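Long-range contacts in putative dihydrodipicolinate synthase (Thermus thermophilus, PDB 2PCQ), which belongs to the dihydrodipicolinate synthetase family and is built as a TIM barrel: residues A[8-13]-A[254-259]; A[39-44]-A[236-241]; A[2-7]-A[33-38]; A[22-27]-A[248-253]. All blocks are in the same frame, centred on the assembly; numbering follows the deposited sequence.

Contact 1. Residues A[8-13]-A[254-259]; sequences TPFDRE and YPRPPY
F10 lies against R256, and R12 against Y254, and these two arginine-aromatic pairs bring 8-13 and 254-259 together. In the first, the planes are nearly parallel, 16° apart, with F10 CE1 against the guanidinium face, while R256 CD stands over the ring, offset toward its rim, 3.9 Å from the F10 ring centroid in a CH-pi contact. R256 CG is anti to its backbone N (chi1 -151°), which sends the extended chain across F10 at about a right angle and carries R256 NE to 3.5 Å from F10 CE1. At the edge of the same ring, in its plane, sits the carbonyl oxygen of Y254. In the second pair R12 CG rests above the centre of the Y254 ring, 3.8 Å from the centroid, and the guanidinium follows over CE1 with its plane turned 35° from the ring. The only direct hydrogen bond between the segments runs from Y254 N to F10 O at 2.9 Å. Beyond it P257 CG lies 3.8 Å from R12 O. The polar end of R256 has a salt bridge to E51 and bonds to the carbonyls of H46 and G14, which probably helps hold the guanidinium beside the F10 rim. The loop between strand 2-6 and helix 18-28 thus meets the loop following helix 216-247; F10 and Y254 also touch that helix, on K242 and R246, while P257 packs on L74 of the second subunit.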
loop_
_atom_site.group_PDB
_atom_site.type_symbol
_atom_site.label_atom_id
_atom_site.label_comp_id
_atom_site.label_asym_id
_atom_site.label_seq_id
_atom_site.Cartn_x
_atom_site.Cartn_y
_atom_site.Cartn_z
ATOM N N THR A 8 0.051 -25.613 16.019
ATOM C CA THR A 8 -0.900 -26.707 16.145
ATOM C C THR A 8 -0.452 -27.764 15.142
ATOM O O THR A 8 -0.490 -27.543 13.932
ATOM C CB THR A 8 -2.331 -26.254 15.817
ATOM O OG1 THR A 8 -2.718 -25.219 16.731
ATOM C CG2 THR A 8 -3.302 -27.425 15.948
ATOM N N PRO A 9 -0.005 -28.926 15.640
ATOM C CA PRO A 9 0.473 -30.039 14.815
ATOM C C PRO A 9 -0.544 -30.734 13.920
ATOM O O PRO A 9 -1.662 -31.017 14.338
ATOM C CB PRO A 9 1.054 -31.015 15.845
ATOM C CG PRO A 9 1.374 -30.145 17.028
ATOM C CD PRO A 9 0.189 -29.222 17.069
ATOM N N PHE A 10 -0.125 -30.999 12.685
ATOM C CA PHE A 10 -0.912 -31.726 11.691
ATOM C C PHE A 10 0.100 -32.735 11.145
ATOM O O PHE A 10 1.297 -32.446 11.134
ATOM C CB PHE A 10 -1.339 -30.824 10.519
ATOM C CG PHE A 10 -2.312 -29.740 10.889
ATOM C CD1 PHE A 10 -3.647 -30.038 11.145
ATOM C CD2 PHE A 10 -1.889 -28.412 10.979
ATOM C CE1 PHE A 10 -4.553 -29.030 11.485
ATOM C CE2 PHE A 10 -2.780 -27.399 11.316
ATOM C CZ PHE A 10 -4.117 -27.706 11.572
ATOM N N ASP A 11 -0.346 -33.912 10.716
ATOM C CA ASP A 11 0.601 -34.850 10.125
ATOM C C ASP A 11 0.785 -34.349 8.696
ATOM O O ASP A 11 0.204 -33.329 8.327
ATOM C CB ASP A 11 0.072 -36.294 10.129
ATOM C CG ASP A 11 -1.288 -36.433 9.467
ATOM O OD1 ASP A 11 -1.561 -35.728 8.471
ATOM O OD2 ASP A 11 -2.080 -37.274 9.942
ATOM N N ARG A 12 1.582 -35.049 7.893
ATOM C CA ARG A 12 1.822 -34.629 6.514
ATOM C C ARG A 12 0.564 -34.544 5.651
ATOM O O ARG A 12 0.521 -33.772 4.690
ATOM C CB ARG A 12 2.838 -35.560 5.845
ATOM C CG ARG A 12 4.284 -35.276 6.225
ATOM C CD ARG A 12 5.227 -36.296 5.605
ATOM N NE ARG A 12 6.624 -36.028 5.927
ATOM C CZ ARG A 12 7.327 -35.015 5.432
ATOM N NH1 ARG A 12 6.769 -34.162 4.585
ATOM N NH2 ARG A 12 8.592 -34.855 5.786
ATOM N N GLU A 13 -0.455 -35.330 5.989
ATOM C CA GLU A 13 -1.701 -35.319 5.224
ATOM C C GLU A 13 -2.657 -34.210 5.668
ATOM O O GLU A 13 -3.704 -34.001 5.054
ATOM C CB GLU A 13 -2.404 -36.675 5.324
ATOM C CG GLU A 13 -1.710 -37.807 4.576
ATOM C CD GLU A 13 -0.334 -38.128 5.132
ATOM O OE1 GLU A 13 -0.232 -38.416 6.344
ATOM O OE2 GLU A 13 0.644 -38.098 4.354
ATOM N N TYR A 254 3.452 -30.613 10.785
ATOM C CA TYR A 254 3.615 -29.860 9.543
ATOM C C TYR A 254 2.473 -28.891 9.280
ATOM O O TYR A 254 1.375 -29.048 9.816
ATOM C CB TYR A 254 3.693 -30.837 8.367
ATOM C CG TYR A 254 4.742 -31.904 8.543
ATOM C CD1 TYR A 254 6.003 -31.770 7.969
ATOM C CD2 TYR A 254 4.487 -33.029 9.327
ATOM C CE1 TYR A 254 6.989 -32.731 8.172
ATOM C CE2 TYR A 254 5.462 -33.992 9.539
ATOM C CZ TYR A 254 6.708 -33.838 8.961
ATOM O OH TYR A 254 7.676 -34.789 9.178
ATOM N N PRO A 255 2.720 -27.868 8.448
ATOM C CA PRO A 255 1.670 -26.896 8.130
ATOM C C PRO A 255 0.581 -27.651 7.369
ATOM O O PRO A 255 0.872 -28.618 6.664
ATOM C CB PRO A 255 2.393 -25.886 7.239
ATOM C CG PRO A 255 3.812 -25.955 7.729
ATOM C CD PRO A 255 4.016 -27.441 7.896
ATOM N N ARG A 256 -0.667 -27.223 7.498
ATOM C CA ARG A 256 -1.742 -27.916 6.802
ATOM C C ARG A 256 -1.682 -27.621 5.304
ATOM O O ARG A 256 -1.521 -26.470 4.904
ATOM C CB ARG A 256 -3.100 -27.498 7.377
ATOM C CG ARG A 256 -4.155 -28.580 7.248
ATOM C CD ARG A 256 -5.422 -28.286 8.049
ATOM N NE ARG A 256 -6.076 -29.543 8.403
ATOM C CZ ARG A 256 -7.272 -29.660 8.972
ATOM N NH1 ARG A 256 -7.996 -28.590 9.269
ATOM N NH2 ARG A 256 -7.738 -30.869 9.256
ATOM N N PRO A 257 -1.786 -28.666 4.455
ATOM C CA PRO A 257 -1.738 -28.459 3.003
ATOM C C PRO A 257 -2.751 -27.383 2.627
ATOM O O PRO A 257 -3.799 -27.270 3.263
ATOM C CB PRO A 257 -2.113 -29.830 2.446
ATOM C CG PRO A 257 -1.544 -30.767 3.483
ATOM C CD PRO A 257 -1.955 -30.094 4.778
ATOM N N PRO A 258 -2.487 -26.623 1.552
ATOM C CA PRO A 258 -1.360 -26.661 0.614
ATOM C C PRO A 258 -0.035 -26.037 1.052
ATOM O O PRO A 258 0.874 -25.895 0.238
ATOM C CB PRO A 258 -1.927 -25.948 -0.597
ATOM C CG PRO A 258 -2.669 -24.815 0.064
ATOM C CD PRO A 258 -3.389 -25.501 1.219
ATOM N N TYR A 259 0.089 -25.652 2.314
ATOM C CA TYR A 259 1.340 -25.050 2.749
ATOM C C TYR A 259 2.478 -26.077 2.781
ATOM O O TYR A 259 2.260 -27.253 3.075
ATOM C CB TYR A 259 1.141 -24.354 4.097
ATOM C CG TYR A 259 0.274 -23.114 3.957
ATOM C CD1 TYR A 259 -1.112 -23.174 4.127
ATOM C CD2 TYR A 259 0.838 -21.891 3.591
ATOM C CE1 TYR A 259 -1.914 -22.042 3.932
ATOM C CE2 TYR A 259 0.050 -20.760 3.391
ATOM C CZ TYR A 259 -1.322 -20.840 3.566
ATOM O OH TYR A 259 -2.090 -19.713 3.383
#

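Contact 2. Residues A[39-44]-A[236-241]; sequences GSNGEG and GGVPLL
In this TIM barrel, the loop that leaves strand 36-37 forms a type I beta turn, G39 to G42, and it packs, through N41 and E43, against the long helix 216-247 at a kink. There V238 N makes no bond to the turn before, P239 has no N-H to offer, and G237 has a positive phi. V238 is the main apolar partner, its two methyls parting to serve different residues of the loop. CG1, anti to the backbone N (chi1 175°), lies 3.4 Å from E43 OE2, whereas CG2 comes to 3.8 Å from the carbonyl O of N41. The carboxylate of E43 has its polar partners elsewhere: K242 in a salt bridge, and H46 and the backbone N of R256 by hydrogen bonds. N41 and V238 run antiparallel past one another, and L241 CD2 lies 4.0 Å from N41 CB, at a slant to the amide. Y100 of the second subunit packs on V238 and hydrogen-bonds to S40 O, beside a subunit interface. The polar link between loop and helix is a water 2.9 Å from N41 OD1 and, weakly, 3.2 Å from G237 O; with more acceptors near than protons, the sharing of its hydrogens is not settled.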
loop_
_atom_site.group_PDB
_atom_site.type_symbol
_atom_site.label_atom_id
_atom_site.label_comp_id
_atom_site.label_asym_id
_atom_site.label_seq_id
_atom_site.Cartn_x
_atom_site.Cartn_y
_atom_site.Cartn_z
ATOM N N GLY A 39 -2.657 -18.888 18.483
ATOM C CA GLY A 39 -2.203 -17.534 18.219
ATOM C C GLY A 39 -2.039 -17.443 16.712
ATOM O O GLY A 39 -2.415 -18.380 16.011
ATOM N N SER A 40 -1.481 -16.349 16.198
ATOM C CA SER A 40 -1.317 -16.219 14.750
ATOM C C SER A 40 -0.413 -17.297 14.147
ATOM O O SER A 40 -0.542 -17.632 12.972
ATOM C CB SER A 40 -0.795 -14.820 14.381
ATOM O OG SER A 40 0.459 -14.547 14.985
ATOM N N ASN A 41 0.498 -17.846 14.944
ATOM C CA ASN A 41 1.383 -18.906 14.462
ATOM C C ASN A 41 0.785 -20.287 14.747
ATOM O O ASN A 41 1.388 -21.312 14.420
ATOM C CB ASN A 41 2.758 -18.803 15.137
ATOM C CG ASN A 41 3.684 -17.824 14.436
ATOM O OD1 ASN A 41 4.358 -18.174 13.461
ATOM N ND2 ASN A 41 3.716 -16.585 14.923
ATOM N N GLY A 42 -0.405 -20.307 15.342
ATOM C CA GLY A 42 -1.051 -21.565 15.688
ATOM C C GLY A 42 -2.031 -22.177 14.698
ATOM O O GLY A 42 -2.650 -23.194 15.003
ATOM N N GLU A 43 -2.177 -21.567 13.523
ATOM C CA GLU A 43 -3.079 -22.060 12.481
ATOM C C GLU A 43 -4.516 -22.293 12.935
ATOM O O GLU A 43 -5.182 -23.221 12.474
ATOM C CB GLU A 43 -2.520 -23.347 11.857
ATOM C CG GLU A 43 -1.259 -23.115 11.031
ATOM C CD GLU A 43 -0.708 -24.386 10.405
ATOM O OE1 GLU A 43 -1.261 -24.844 9.382
ATOM O OE2 GLU A 43 0.280 -24.927 10.942
ATOM N N GLY A 44 -4.996 -21.440 13.832
ATOM C CA GLY A 44 -6.360 -21.575 14.299
ATOM C C GLY A 44 -7.358 -21.488 13.154
ATOM O O GLY A 44 -8.334 -22.232 13.131
ATOM N N GLY A 236 10.195 -16.639 7.583
ATOM C CA GLY A 236 9.818 -18.014 7.311
ATOM C C GLY A 236 8.419 -18.412 7.756
ATOM O O GLY A 236 7.879 -19.411 7.290
ATOM N N GLY A 237 7.836 -17.645 8.671
ATOM C CA GLY A 237 6.493 -17.950 9.139
ATOM C C GLY A 237 6.297 -19.324 9.760
ATOM O O GLY A 237 7.230 -19.914 10.303
ATOM N N VAL A 238 5.074 -19.838 9.672
ATOM C CA VAL A 238 4.742 -21.135 10.253
ATOM C C VAL A 238 5.566 -22.317 9.738
ATOM O O VAL A 238 5.990 -23.161 10.526
ATOM C CB VAL A 238 3.234 -21.445 10.086
ATOM C CG1 VAL A 238 2.926 -22.857 10.581
ATOM C CG2 VAL A 238 2.417 -20.440 10.884
ATOM N N PRO A 239 5.797 -22.403 8.415
ATOM C CA PRO A 239 6.590 -23.536 7.924
ATOM C C PRO A 239 7.986 -23.586 8.551
ATOM O O PRO A 239 8.476 -24.659 8.898
ATOM C CB PRO A 239 6.643 -23.295 6.415
ATOM C CG PRO A 239 5.333 -22.612 6.144
ATOM C CD PRO A 239 5.244 -21.624 7.293
ATOM N N LEU A 240 8.628 -22.429 8.693
ATOM C CA LEU A 240 9.965 -22.390 9.281
ATOM C C LEU A 240 9.919 -22.727 10.765
ATOM O O LEU A 240 10.782 -23.442 11.270
ATOM C CB LEU A 240 10.614 -21.014 9.079
ATOM C CG LEU A 240 12.051 -20.875 9.607
ATOM C CD1 LEU A 240 12.927 -21.963 8.996
ATOM C CD2 LEU A 240 12.605 -19.489 9.276
ATOM N N LEU A 241 8.906 -22.217 11.461
ATOM C CA LEU A 241 8.753 -22.479 12.889
ATOM C C LEU A 241 8.600 -23.972 13.164
ATOM O O LEU A 241 9.274 -24.525 14.032
ATOM C CB LEU A 241 7.529 -21.736 13.439
ATOM C CG LEU A 241 7.165 -22.039 14.897
ATOM C CD1 LEU A 241 8.346 -21.690 15.796
ATOM C CD2 LEU A 241 5.921 -21.253 15.298
HETATM O O HOH W 1 7.206 -17.972 12.810
#

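Contact 3. Residues A[2-7]-A[33-38]; sequences ILPPIP and DGLLVY
L36 N donates a hydrogen bond to P4 O at 3.2 Å, and I6 N returns a weak one to L36 O, where strand 2-6 runs parallel to 33-38. The pairing is spare, because P4 has no N-H; its CD instead lies 3.1 Å from G34 O. At the start of the segments D33 N donates a hydrogen bond to I2 O (3.1 Å). Carbon-oxygen contacts fill in: L3 CB is 3.4 Å from G34 O, and CA-H...O contacts run from L3 CA to G34 O and from P5 CA to L36 O. A carboxylate adds to the pairing: with CG beside its own backbone N (chi1 -68°), D33 turns OD2 to I2 N, 2.9 Å away, which approaches it on the anti side, 21° out of the carboxylate plane. The same oxygen is salt-bridged to R205, so two donors grip it. Among apolar groups, L35 CD2 is shared by P4 CG and I6 CG2, each 3.9 Å from it, and P5 CB touches L36 CD2 on one face of the sheet. Two waters extend the link: one donates to both I6 O and L36 O, the other donates to I6 O and accepts from Y38 N. This is a beta-alpha-beta unit of the barrel, whose helix 18-28 packs through F21 on I6 and V37 and through A25 on L35; strand 66-69 flanks 36-37, and strand 191-193 flanks 2-6.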
loop_
_atom_site.group_PDB
_atom_site.type_symbol
_atom_site.label_atom_id
_atom_site.label_comp_id
_atom_site.label_asym_id
_atom_site.label_seq_id
_atom_site.Cartn_x
_atom_site.Cartn_y
_atom_site.Cartn_z
ATOM N N ILE A 2 6.950 -13.816 29.197
ATOM C CA ILE A 2 7.344 -14.374 27.913
ATOM C C ILE A 2 6.431 -15.561 27.646
ATOM O O ILE A 2 6.412 -16.521 28.420
ATOM C CB ILE A 2 8.810 -14.891 27.934
ATOM C CG1 ILE A 2 9.786 -13.738 28.217
ATOM C CG2 ILE A 2 9.139 -15.578 26.608
ATOM C CD1 ILE A 2 9.747 -12.635 27.155
ATOM N N LEU A 3 5.660 -15.476 26.568
ATOM C CA LEU A 3 4.755 -16.556 26.198
ATOM C C LEU A 3 4.945 -16.916 24.738
ATOM O O LEU A 3 5.100 -16.048 23.888
ATOM C CB LEU A 3 3.288 -16.162 26.405
ATOM C CG LEU A 3 2.794 -15.883 27.821
ATOM C CD1 LEU A 3 3.170 -14.467 28.240
ATOM C CD2 LEU A 3 1.288 -16.062 27.858
ATOM N N PRO A 4 4.955 -18.217 24.425
ATOM C CA PRO A 4 5.129 -18.564 23.020
ATOM C C PRO A 4 3.804 -18.940 22.363
ATOM O O PRO A 4 2.922 -19.510 23.005
ATOM C CB PRO A 4 6.066 -19.756 23.089
ATOM C CG PRO A 4 5.508 -20.501 24.280
ATOM C CD PRO A 4 5.254 -19.376 25.291
ATOM N N PRO A 5 3.634 -18.583 21.082
ATOM C CA PRO A 5 2.398 -18.934 20.381
ATOM C C PRO A 5 2.697 -20.330 19.828
ATOM O O PRO A 5 3.298 -20.467 18.761
ATOM C CB PRO A 5 2.310 -17.872 19.286
ATOM C CG PRO A 5 3.749 -17.613 18.960
ATOM C CD PRO A 5 4.394 -17.563 20.337
ATOM N N ILE A 6 2.308 -21.368 20.561
ATOM C CA ILE A 6 2.602 -22.719 20.106
ATOM C C ILE A 6 1.863 -23.118 18.836
ATOM O O ILE A 6 0.684 -22.813 18.656
ATOM C CB ILE A 6 2.317 -23.781 21.201
ATOM C CG1 ILE A 6 0.821 -23.853 21.508
ATOM C CG2 ILE A 6 3.105 -23.446 22.463
ATOM C CD1 ILE A 6 0.452 -25.034 22.387
ATOM N N PRO A 7 2.566 -23.798 17.921
ATOM C CA PRO A 7 1.922 -24.221 16.679
ATOM C C PRO A 7 0.967 -25.372 16.951
ATOM O O PRO A 7 1.039 -26.007 18.004
ATOM C CB PRO A 7 3.103 -24.632 15.802
ATOM C CG PRO A 7 4.093 -25.143 16.794
ATOM C CD PRO A 7 4.004 -24.122 17.909
ATOM N N ASP A 33 6.327 -18.433 30.891
ATOM C CA ASP A 33 5.350 -17.972 31.876
ATOM C C ASP A 33 3.940 -18.482 31.598
ATOM O O ASP A 33 3.101 -18.532 32.497
ATOM C CB ASP A 33 5.339 -16.444 31.919
ATOM C CG ASP A 33 6.626 -15.871 32.472
ATOM O OD1 ASP A 33 6.857 -16.008 33.690
ATOM O OD2 ASP A 33 7.410 -15.295 31.687
ATOM N N GLY A 34 3.687 -18.848 30.348
ATOM C CA GLY A 34 2.379 -19.342 29.967
ATOM C C GLY A 34 2.357 -19.607 28.478
ATOM O O GLY A 34 3.327 -19.319 27.779
ATOM N N LEU A 35 1.251 -20.148 27.984
ATOM C CA LEU A 35 1.139 -20.454 26.568
ATOM C C LEU A 35 0.014 -19.690 25.893
ATOM O O LEU A 35 -0.973 -19.318 26.531
ATOM C CB LEU A 35 0.868 -21.948 26.364
ATOM C CG LEU A 35 1.807 -23.003 26.948
ATOM C CD1 LEU A 35 1.193 -24.378 26.707
ATOM C CD2 LEU A 35 3.188 -22.907 26.307
ATOM N N LEU A 36 0.180 -19.457 24.594
ATOM C CA LEU A 36 -0.860 -18.827 23.793
ATOM C C LEU A 36 -1.274 -19.918 22.817
ATOM O O LEU A 36 -0.485 -20.317 21.955
ATOM C CB LEU A 36 -0.339 -17.615 23.008
ATOM C CG LEU A 36 -1.229 -17.224 21.812
ATOM C CD1 LEU A 36 -2.672 -17.002 22.263
ATOM C CD2 LEU A 36 -0.683 -15.970 21.145
ATOM N N VAL A 37 -2.493 -20.421 22.974
ATOM C CA VAL A 37 -3.015 -21.463 22.095
ATOM C C VAL A 37 -3.811 -20.796 20.968
ATOM O O VAL A 37 -4.596 -19.886 21.212
ATOM C CB VAL A 37 -3.948 -22.435 22.866
ATOM C CG1 VAL A 37 -4.436 -23.537 21.938
ATOM C CG2 VAL A 37 -3.208 -23.036 24.051
ATOM N N TYR A 38 -3.587 -21.248 19.739
ATOM C CA TYR A 38 -4.268 -20.699 18.568
ATOM C C TYR A 38 -3.933 -19.229 18.319
ATOM O O TYR A 38 -4.813 -18.424 17.999
ATOM C CB TYR A 38 -5.793 -20.869 18.682
ATOM C CG TYR A 38 -6.270 -22.310 18.755
ATOM C CD1 TYR A 38 -5.544 -23.340 18.154
ATOM C CD2 TYR A 38 -7.460 -22.638 19.406
ATOM C CE1 TYR A 38 -5.991 -24.663 18.198
ATOM C CE2 TYR A 38 -7.922 -23.963 19.452
ATOM C CZ TYR A 38 -7.181 -24.965 18.848
ATOM O OH TYR A 38 -7.629 -26.265 18.876
HETATM O O HOH W 2 -0.416 -20.407 19.227
HETATM O O HOH W 3 -1.922 -23.472 18.789
#

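Contact 4. Residues A[22-27]-A[248-253]; sequences RELAQA and LGLPAG
L24, on helix 18-28, reaches into the loop formed by L250, P251 and A252. Its CB lies 4.3 Å from P251 CG. With chi1 at -178°, CG extends opposite the backbone N and delivers the two methyls to different residues: CD1 lies 3.9 Å from L250 CB and also near L250 CD1, while CD2 comes to 4.1 Å from A252 CA. The L24 and L250 side chains cross at about a right angle, so the branched end of one meets the stem of the other. One turn further along the helix, A27 CB touches the other branch of L250, CD2, at 3.7 Å. E23, the residue before L24, meets P251. Its extended chain crosses the proline ring at about a right angle, and CB, CG, CD and OE2 all come near P251 CG, OE2 being nearest at 3.7 Å. P251 presents that ring from the centre of an inverse gamma turn. Before it, G249 ends the preceding helix in a Schellman motif, its positive phi turning the chain out of the last turn. The contact is van der Waals packing, mostly between aliphatic groups but with the E23 carboxylate against P251. Helix 18-28 is thereby packed against the loop that follows helix 216-247; L250 and A252 lie on L245 of that helix, P251 touches A20 as well, and L24 also touches P7, just beyond strand 2-6.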
loop_
_atom_site.group_PDB
_atom_site.type_symbol
_atom_site.label_atom_id
_atom_site.label_comp_id
_atom_site.label_asym_id
_atom_site.label_seq_id
_atom_site.Cartn_x
_atom_site.Cartn_y
_atom_site.Cartn_z
ATOM N N ARG A 22 -0.630 -32.014 22.550
ATOM C CA ARG A 22 -0.486 -32.106 23.999
ATOM C C ARG A 22 0.975 -32.260 24.425
ATOM O O ARG A 22 1.425 -31.620 25.375
ATOM C CB ARG A 22 -1.317 -33.282 24.525
ATOM C CG ARG A 22 -1.245 -33.484 26.023
ATOM C CD ARG A 22 -2.232 -34.549 26.499
ATOM N NE ARG A 22 -2.129 -35.794 25.742
ATOM C CZ ARG A 22 -3.005 -36.189 24.821
ATOM N NH1 ARG A 22 -4.062 -35.437 24.538
ATOM N NH2 ARG A 22 -2.827 -37.337 24.181
ATOM N N GLU A 23 1.719 -33.099 23.714
ATOM C CA GLU A 23 3.123 -33.321 24.040
ATOM C C GLU A 23 3.944 -32.057 23.818
ATOM O O GLU A 23 4.834 -31.735 24.603
ATOM C CB GLU A 23 3.697 -34.452 23.185
ATOM C CG GLU A 23 5.090 -34.887 23.606
ATOM C CD GLU A 23 5.682 -35.931 22.682
ATOM O OE1 GLU A 23 4.961 -36.888 22.327
ATOM O OE2 GLU A 23 6.872 -35.800 22.318
ATOM N N LEU A 24 3.644 -31.344 22.736
ATOM C CA LEU A 24 4.359 -30.118 22.415
ATOM C C LEU A 24 4.150 -29.076 23.506
ATOM O O LEU A 24 5.098 -28.434 23.954
ATOM C CB LEU A 24 3.869 -29.561 21.078
ATOM C CG LEU A 24 4.552 -28.293 20.573
ATOM C CD1 LEU A 24 6.017 -28.587 20.290
ATOM C CD2 LEU A 24 3.847 -27.800 19.317
ATOM N N ALA A 25 2.902 -28.909 23.931
ATOM C CA ALA A 25 2.577 -27.936 24.965
ATOM C C ALA A 25 3.299 -28.252 26.272
ATOM O O ALA A 25 3.805 -27.352 26.942
ATOM C CB ALA A 25 1.064 -27.900 25.191
ATOM N N GLN A 26 3.351 -29.534 26.624
ATOM C CA GLN A 26 4.000 -29.970 27.861
ATOM C C GLN A 26 5.515 -29.794 27.826
ATOM O O GLN A 26 6.148 -29.611 28.865
ATOM C CB GLN A 26 3.665 -31.438 28.143
ATOM C CG GLN A 26 2.172 -31.714 28.267
ATOM C CD GLN A 26 1.856 -33.191 28.469
ATOM O OE1 GLN A 26 2.365 -34.054 27.751
ATOM N NE2 GLN A 26 1.003 -33.484 29.444
ATOM N N ALA A 27 6.093 -29.843 26.631
ATOM C CA ALA A 27 7.535 -29.695 26.474
ATOM C C ALA A 27 7.988 -28.242 26.517
ATOM O O ALA A 27 9.148 -27.959 26.805
ATOM C CB ALA A 27 7.982 -30.330 25.170
ATOM N N LEU A 248 14.561 -29.832 16.286
ATOM C CA LEU A 248 14.982 -29.912 17.679
ATOM C C LEU A 248 14.363 -31.119 18.379
ATOM O O LEU A 248 14.530 -31.299 19.582
ATOM C CB LEU A 248 14.592 -28.632 18.426
ATOM C CG LEU A 248 15.262 -27.344 17.945
ATOM C CD1 LEU A 248 14.675 -26.160 18.690
ATOM C CD2 LEU A 248 16.769 -27.433 18.169
ATOM N N GLY A 249 13.637 -31.936 17.625
ATOM C CA GLY A 249 13.032 -33.123 18.202
ATOM C C GLY A 249 11.644 -32.990 18.804
ATOM O O GLY A 249 11.137 -33.958 19.364
ATOM N N LEU A 250 11.022 -31.817 18.711
ATOM C CA LEU A 250 9.679 -31.649 19.267
ATOM C C LEU A 250 8.619 -31.985 18.214
ATOM O O LEU A 250 8.823 -31.756 17.021
ATOM C CB LEU A 250 9.486 -30.222 19.793
ATOM C CG LEU A 250 10.301 -29.866 21.041
ATOM C CD1 LEU A 250 9.959 -28.462 21.505
ATOM C CD2 LEU A 250 10.001 -30.859 22.148
ATOM N N PRO A 251 7.471 -32.537 18.645
ATOM C CA PRO A 251 6.373 -32.919 17.748
ATOM C C PRO A 251 5.502 -31.769 17.221
ATOM O O PRO A 251 4.288 -31.763 17.425
ATOM C CB PRO A 251 5.573 -33.899 18.604
ATOM C CG PRO A 251 5.670 -33.279 19.958
ATOM C CD PRO A 251 7.149 -32.896 20.041
ATOM N N ALA A 252 6.118 -30.817 16.526
ATOM C CA ALA A 252 5.391 -29.672 15.984
ATOM C C ALA A 252 4.553 -30.016 14.757
ATOM O O ALA A 252 3.643 -29.275 14.390
ATOM C CB ALA A 252 6.366 -28.554 15.645
ATOM N N GLY A 253 4.857 -31.137 14.115
ATOM C CA GLY A 253 4.098 -31.516 12.939
ATOM C C GLY A 253 4.395 -30.647 11.724
ATOM O O GLY A 253 5.446 -30.006 11.645
#

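Overall arrangement
Contact 3 is the innermost, a buried pairing of neighbouring barrel strands built on backbone bonds. Contact 2 is also buried, but joins a loop to a helix by methyl packing and one water. Contacts 1 and 4 lie farther out, about 19 and 17 Å from the chain centre to theirs, and are partly buried; both use the loop after helix 216-247. Contact 1 relies on arginines against aromatic rings, contact 4 mainly on aliphatic groups, with one carboxylate against a proline. They meet at P9, whose CG is 3.4 Å from P251 O. Contacts 1 and 2 share polar links through T8 with G42 and R256 with E43, and both reach the second subunit, unlike contacts 3 and 4.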